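Local structure of hydrazine synthase subunit alpha (Candidatus Kuenenia stuttgartiensis, 5C2V) at residues G356-Y361 against D376-D382; G309-L313 against G335-P340. The protein catalyses the second half-reaction of the hydrazine synthase complex, condensing hydroxylamine from the gamma subunit with ammonia to form hydrazine. All blocks are in the same frame, centred on the assembly; numbering follows the deposited sequence.

Interaction 1 of 2, residues G356-Y361 against D376-D382; sequences GDFGIY and DDPNWND. With CA (calcium ion), chain B.
Asp357 lays its carboxylate beside that of Asp376, the two planes turned 35° apart, and both groups face a calcium ion. Asp376 binds the metal directly through OD2, 2.4 Å from the ion, whereas the oxygens of Asp357 stay farther off, OD1 being 3.2 Å from calcium. Asp382 OD2 and the carbonyl oxygens of Phe358, Asp377 and Trp380 are the other protein ligands, so a single oxygen from 356-361 meets four from 376-382. Two of these carbonyls come from the ends of the type I turn running from Asp377 to Trp380, whose bend is also held by an Asx turn from Asp377 OD1 to the backbone of Asn379. Asp382 OD2 does double duty, accepting from Asp377 N on its syn side at 2.9 Å. Phe358 O likewise takes Asp382 N at 3.0 Å, the donor lying above the carbonyl plane. Asn381 OD1 accepts a weak hydrogen bond from Phe358 N and also lies at the edge of the Phe358 ring, 3.4 Å from CD2, with amide and ring planes 76° apart. Arg39 hydrogen-bonds Pro378 O and forms a long, weak ion pair with Asp357. Calcium thus probably offsets the mutual repulsion of the Asp357, Asp376 and Asp382 carboxylates.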
loop_
_atom_site.group_PDB
_atom_site.type_symbol
_atom_site.label_atom_id
_atom_site.label_comp_id
_atom_site.label_asym_id
_atom_site.label_seq_id
_atom_site.Cartn_x
_atom_site.Cartn_y
_atom_site.Cartn_z
ATOM N N GLY D 356 23.628 -15.381 -14.035
ATOM C CA GLY D 356 22.632 -15.803 -15.005
ATOM C C GLY D 356 22.690 -17.169 -15.665
ATOM O O GLY D 356 21.788 -17.519 -16.428
ATOM N N ASP D 357 23.735 -17.943 -15.401
ATOM C CA ASP D 357 23.703 -19.353 -15.771
ATOM C C ASP D 357 23.224 -20.183 -14.580
ATOM O O ASP D 357 23.922 -20.292 -13.572
ATOM C CB ASP D 357 25.077 -19.834 -16.239
ATOM C CG ASP D 357 25.018 -21.193 -16.908
ATOM O OD1 ASP D 357 24.033 -21.461 -17.628
ATOM O OD2 ASP D 357 25.954 -21.996 -16.709
ATOM N N PHE D 358 22.032 -20.759 -14.700
ATOM C CA PHE D 358 21.453 -21.556 -13.620
ATOM C C PHE D 358 22.145 -22.907 -13.478
ATOM O O PHE D 358 22.383 -23.601 -14.468
ATOM C CB PHE D 358 19.952 -21.769 -13.843
ATOM C CG PHE D 358 19.098 -20.626 -13.371
ATOM C CD1 PHE D 358 18.904 -20.404 -12.016
ATOM C CD2 PHE D 358 18.473 -19.785 -14.278
ATOM C CE1 PHE D 358 18.117 -19.356 -11.576
ATOM C CE2 PHE D 358 17.683 -18.737 -13.843
ATOM C CZ PHE D 358 17.504 -18.523 -12.490
ATOM N N GLY D 359 22.453 -23.278 -12.240
ATOM C CA GLY D 359 23.094 -24.551 -11.959
ATOM C C GLY D 359 22.673 -25.107 -10.614
ATOM O O GLY D 359 21.994 -24.432 -9.846
ATOM N N ILE D 360 23.067 -26.342 -10.324
ATOM C CA ILE D 360 22.711 -26.969 -9.056
ATOM C C ILE D 360 23.799 -26.742 -8.009
ATOM O O ILE D 360 24.976 -27.003 -8.259
ATOM C CB ILE D 360 22.468 -28.480 -9.224
ATOM C CG1 ILE D 360 21.444 -28.731 -10.333
ATOM C CG2 ILE D 360 22.003 -29.093 -7.914
ATOM C CD1 ILE D 360 20.105 -28.066 -10.090
ATOM N N TYR D 361 23.398 -26.248 -6.842
ATOM C CA TYR D 361 24.345 -25.916 -5.781
ATOM C C TYR D 361 23.852 -26.365 -4.408
ATOM O O TYR D 361 22.648 -26.375 -4.139
ATOM C CB TYR D 361 24.611 -24.406 -5.752
ATOM C CG TYR D 361 25.210 -23.840 -7.022
ATOM C CD1 TYR D 361 24.404 -23.479 -8.093
ATOM C CD2 TYR D 361 26.580 -23.650 -7.141
ATOM C CE1 TYR D 361 24.947 -22.959 -9.253
ATOM C CE2 TYR D 361 27.133 -23.129 -8.297
ATOM C CZ TYR D 361 26.310 -22.785 -9.350
ATOM O OH TYR D 361 26.854 -22.266 -10.501
ATOM N N ASP D 376 27.091 -27.681 -12.927
ATOM C CA ASP D 376 26.678 -26.538 -13.734
ATOM C C ASP D 376 27.196 -26.657 -15.163
ATOM O O ASP D 376 28.399 -26.578 -15.411
ATOM C CB ASP D 376 27.159 -25.228 -13.106
ATOM C CG ASP D 376 26.643 -24.002 -13.843
ATOM O OD1 ASP D 376 27.254 -22.923 -13.700
ATOM O OD2 ASP D 376 25.629 -24.117 -14.564
ATOM N N ASP D 377 26.271 -26.833 -16.099
ATOM C CA ASP D 377 26.596 -26.862 -17.517
ATOM C C ASP D 377 26.353 -25.468 -18.076
ATOM O O ASP D 377 25.278 -24.911 -17.885
ATOM C CB ASP D 377 25.745 -27.908 -18.249
ATOM C CG ASP D 377 26.246 -28.207 -19.655
ATOM O OD1 ASP D 377 26.908 -27.345 -20.268
ATOM O OD2 ASP D 377 25.970 -29.318 -20.154
ATOM N N PRO D 378 27.362 -24.887 -18.741
ATOM C CA PRO D 378 27.202 -23.568 -19.365
ATOM C C PRO D 378 26.151 -23.546 -20.478
ATOM O O PRO D 378 25.673 -22.471 -20.841
ATOM C CB PRO D 378 28.594 -23.280 -19.931
ATOM C CG PRO D 378 29.518 -24.071 -19.069
ATOM C CD PRO D 378 28.767 -25.329 -18.743
ATOM N N ASN D 379 25.800 -24.714 -21.008
ATOM C CA ASN D 379 24.847 -24.797 -22.111
ATOM C C ASN D 379 23.410 -25.065 -21.669
ATOM O O ASN D 379 22.504 -25.122 -22.501
ATOM C CB ASN D 379 25.281 -25.881 -23.100
ATOM C CG ASN D 379 26.611 -25.573 -23.758
ATOM O OD1 ASN D 379 27.441 -24.854 -23.200
ATOM N ND2 ASN D 379 26.820 -26.115 -24.952
ATOM N N TRP D 380 23.199 -25.230 -20.367
ATOM C CA TRP D 380 21.872 -25.559 -19.857
ATOM C C TRP D 380 21.501 -24.792 -18.590
ATOM O O TRP D 380 22.335 -24.559 -17.716
ATOM C CB TRP D 380 21.764 -27.061 -19.568
ATOM C CG TRP D 380 21.933 -27.948 -20.765
ATOM C CD1 TRP D 380 23.099 -28.484 -21.230
ATOM C CD2 TRP D 380 20.899 -28.423 -21.637
ATOM N NE1 TRP D 380 22.858 -29.254 -22.341
ATOM C CE2 TRP D 380 21.514 -29.234 -22.612
ATOM C CE3 TRP D 380 19.514 -28.238 -21.690
ATOM C CZ2 TRP D 380 20.793 -29.856 -23.628
ATOM C CZ3 TRP D 380 18.799 -28.857 -22.701
ATOM C CH2 TRP D 380 19.441 -29.657 -23.656
ATOM N N ASN D 381 20.234 -24.417 -18.483
ATOM C CA ASN D 381 19.710 -23.998 -17.199
ATOM C C ASN D 381 19.442 -25.257 -16.401
ATOM O O ASN D 381 18.623 -26.094 -16.790
ATOM C CB ASN D 381 18.436 -23.167 -17.352
ATOM C CG ASN D 381 18.721 -21.694 -17.565
ATOM O OD1 ASN D 381 19.751 -21.180 -17.128
ATOM N ND2 ASN D 381 17.804 -21.004 -18.235
ATOM N N ASP D 382 20.146 -25.391 -15.285
ATOM C CA ASP D 382 20.075 -26.597 -14.480
ATOM C C ASP D 382 19.248 -26.310 -13.240
ATOM O O ASP D 382 19.694 -25.602 -12.338
ATOM C CB ASP D 382 21.484 -27.073 -14.112
ATOM C CG ASP D 382 22.391 -27.202 -15.328
ATOM O OD1 ASP D 382 22.005 -27.909 -16.282
ATOM O OD2 ASP D 382 23.481 -26.586 -15.344
HETATM CA CA CA B . 23.875 -24.315 -16.149
#

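Interaction 2 of 2, residues G309-L313 against G335-P340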
loop_
_atom_site.group_PDB
_atom_site.type_symbol
_atom_site.label_atom_id
_atom_site.label_comp_id
_atom_site.label_asym_id
_atom_site.label_seq_id
_atom_site.Cartn_x
_atom_site.Cartn_y
_atom_site.Cartn_z
ATOM N N GLY D 309 8.819 -17.452 -12.089
ATOM C CA GLY D 309 9.139 -18.667 -11.361
ATOM C C GLY D 309 10.537 -18.645 -10.771
ATOM O O GLY D 309 10.969 -19.606 -10.135
ATOM N N VAL D 310 11.249 -17.544 -10.990
ATOM C CA VAL D 310 12.568 -17.350 -10.396
ATOM C C VAL D 310 12.555 -16.090 -9.538
ATOM O O VAL D 310 11.703 -15.222 -9.717
ATOM C CB VAL D 310 13.673 -17.248 -11.465
ATOM C CG1 VAL D 310 13.656 -18.475 -12.365
ATOM C CG2 VAL D 310 13.506 -15.981 -12.286
ATOM N N GLY D 311 13.501 -15.988 -8.611
ATOM C CA GLY D 311 13.480 -14.919 -7.630
ATOM C C GLY D 311 14.417 -15.186 -6.470
ATOM O O GLY D 311 15.434 -15.861 -6.626
ATOM N N GLN D 312 14.093 -14.621 -5.310
ATOM C CA GLN D 312 14.860 -14.879 -4.097
ATOM C C GLN D 312 14.244 -16.014 -3.283
ATOM O O GLN D 312 13.250 -16.616 -3.694
ATOM C CB GLN D 312 14.955 -13.612 -3.245
ATOM C CG GLN D 312 15.595 -12.435 -3.962
ATOM C CD GLN D 312 17.008 -12.734 -4.426
ATOM O OE1 GLN D 312 17.723 -13.526 -3.811
ATOM N NE2 GLN D 312 17.418 -12.100 -5.518
ATOM N N LEU D 313 14.839 -16.305 -2.131
ATOM C CA LEU D 313 14.338 -17.357 -1.252
ATOM C C LEU D 313 13.815 -16.783 0.060
ATOM O O LEU D 313 14.532 -16.072 0.765
ATOM C CB LEU D 313 15.432 -18.390 -0.967
ATOM C CG LEU D 313 15.913 -19.255 -2.133
ATOM C CD1 LEU D 313 16.963 -20.249 -1.660
ATOM C CD2 LEU D 313 14.745 -19.976 -2.788
ATOM N N GLY D 335 22.108 -12.579 -7.132
ATOM C CA GLY D 335 21.808 -13.709 -7.994
ATOM C C GLY D 335 20.351 -14.131 -7.942
ATOM O O GLY D 335 19.591 -13.662 -7.095
ATOM N N LEU D 336 19.960 -15.018 -8.853
ATOM C CA LEU D 336 18.587 -15.513 -8.904
ATOM C C LEU D 336 18.487 -16.971 -8.460
ATOM O O LEU D 336 19.261 -17.826 -8.901
ATOM C CB LEU D 336 18.013 -15.358 -10.316
ATOM C CG LEU D 336 17.771 -13.929 -10.804
ATOM C CD1 LEU D 336 17.142 -13.933 -12.189
ATOM C CD2 LEU D 336 16.900 -13.164 -9.818
ATOM N N TYR D 337 17.521 -17.244 -7.586
ATOM C CA TYR D 337 17.318 -18.581 -7.039
ATOM C C TYR D 337 16.005 -19.194 -7.512
ATOM O O TYR D 337 15.026 -18.487 -7.754
ATOM C CB TYR D 337 17.340 -18.543 -5.509
ATOM C CG TYR D 337 18.693 -18.243 -4.905
ATOM C CD1 TYR D 337 19.187 -16.945 -4.864
ATOM C CD2 TYR D 337 19.471 -19.257 -4.362
ATOM C CE1 TYR D 337 20.422 -16.668 -4.308
ATOM C CE2 TYR D 337 20.706 -18.990 -3.804
ATOM C CZ TYR D 337 21.176 -17.693 -3.778
ATOM O OH TYR D 337 22.405 -17.422 -3.224
ATOM N N ARG D 338 15.993 -20.517 -7.640
ATOM C CA ARG D 338 14.785 -21.252 -7.990
ATOM C C ARG D 338 14.887 -22.707 -7.535
ATOM O O ARG D 338 15.986 -23.227 -7.318
ATOM C CB ARG D 338 14.531 -21.183 -9.499
ATOM C CG ARG D 338 15.535 -21.966 -10.327
ATOM C CD ARG D 338 15.456 -21.635 -11.808
ATOM N NE ARG D 338 14.174 -21.996 -12.401
ATOM C CZ ARG D 338 13.913 -21.927 -13.704
ATOM N NH1 ARG D 338 14.849 -21.516 -14.548
ATOM N NH2 ARG D 338 12.718 -22.274 -14.162
ATOM N N SER D 339 13.729 -23.346 -7.390
ATOM C CA SER D 339 13.625 -24.771 -7.072
ATOM C C SER D 339 14.465 -25.228 -5.876
ATOM O O SER D 339 15.397 -26.015 -6.040
ATOM C CB SER D 339 14.010 -25.595 -8.301
ATOM O OG SER D 339 13.276 -25.183 -9.442
ATOM N N PRO D 340 14.139 -24.738 -4.668
ATOM C CA PRO D 340 14.858 -25.201 -3.476
ATOM C C PRO D 340 14.408 -26.597 -3.046
ATOM O O PRO D 340 13.224 -26.911 -3.166
ATOM C CB PRO D 340 14.491 -24.155 -2.425
ATOM C CG PRO D 340 13.124 -23.709 -2.824
ATOM C CD PRO D 340 13.085 -23.763 -4.332
#
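Val310 drops its two methyls into the hollow between Leu336 and Arg338, neighbours on one side of strand 336-342. CG1 rests over one face of the Arg338 guanidinium, 3.5 Å above its plane and near the margin of the group, while CG2 touches Leu336 CD1 at 4.2 Å. The opposing pair of bumps is Leu313 and Tyr337: the leucine side chain crosses the tyrosine at about a right angle, its CG 3.7 Å from Tyr337 CB and its CD1 beside CD2 of the ring. The other methyl, CD2, reaches Pro340 CG at 4.1 Å, so Leu313 fills the notch between ring and proline. Between these two clusters the backbones meet, Gly311 and Tyr337 forming a single antiparallel hydrogen-bonded bridge, with Tyr337 N 2.7 Å from Gly311 O. Gln312 starts out away from the strand but doubles back at chi2 (-59°), which brings NE2 to Gly335 O at 3.1 Å; its OE1 accepts from Thr330. Tyr337 OH is hydrogen-bonded to Asp333. Strand 312-317 belongs to one four-stranded sheet and 336-342 begins the next, and such meshing of successive antiparallel blades is characteristic of beta-propellers, here the six-bladed one of the N-terminal domain.

In the fold
Phe358 ties the two contacts together, whose centres lie 13 Å apart. Its carbonyl serves the calcium of interaction 1, while its ring enters interaction 2, with CE1 3.5 Å from Arg338 CD and CZ 3.9 Å from Val310 CG1; Arg338 makes a cation-pi contact with it. Asp44 is a second link, salt-bridged to Arg338 and weakly hydrogen-bonded to Asn381. Interaction 2 joins consecutive blades, and interaction 1 leads on to strand 381-387, which pairs with the N-terminal strand 31-37 and so closes the propeller. The nearest atoms of the Trp380 side chain and a bound trimethyl glycine are about 4 Å apart. Both contacts lie away from the heme and zinc sites and touch the second alpha subunit.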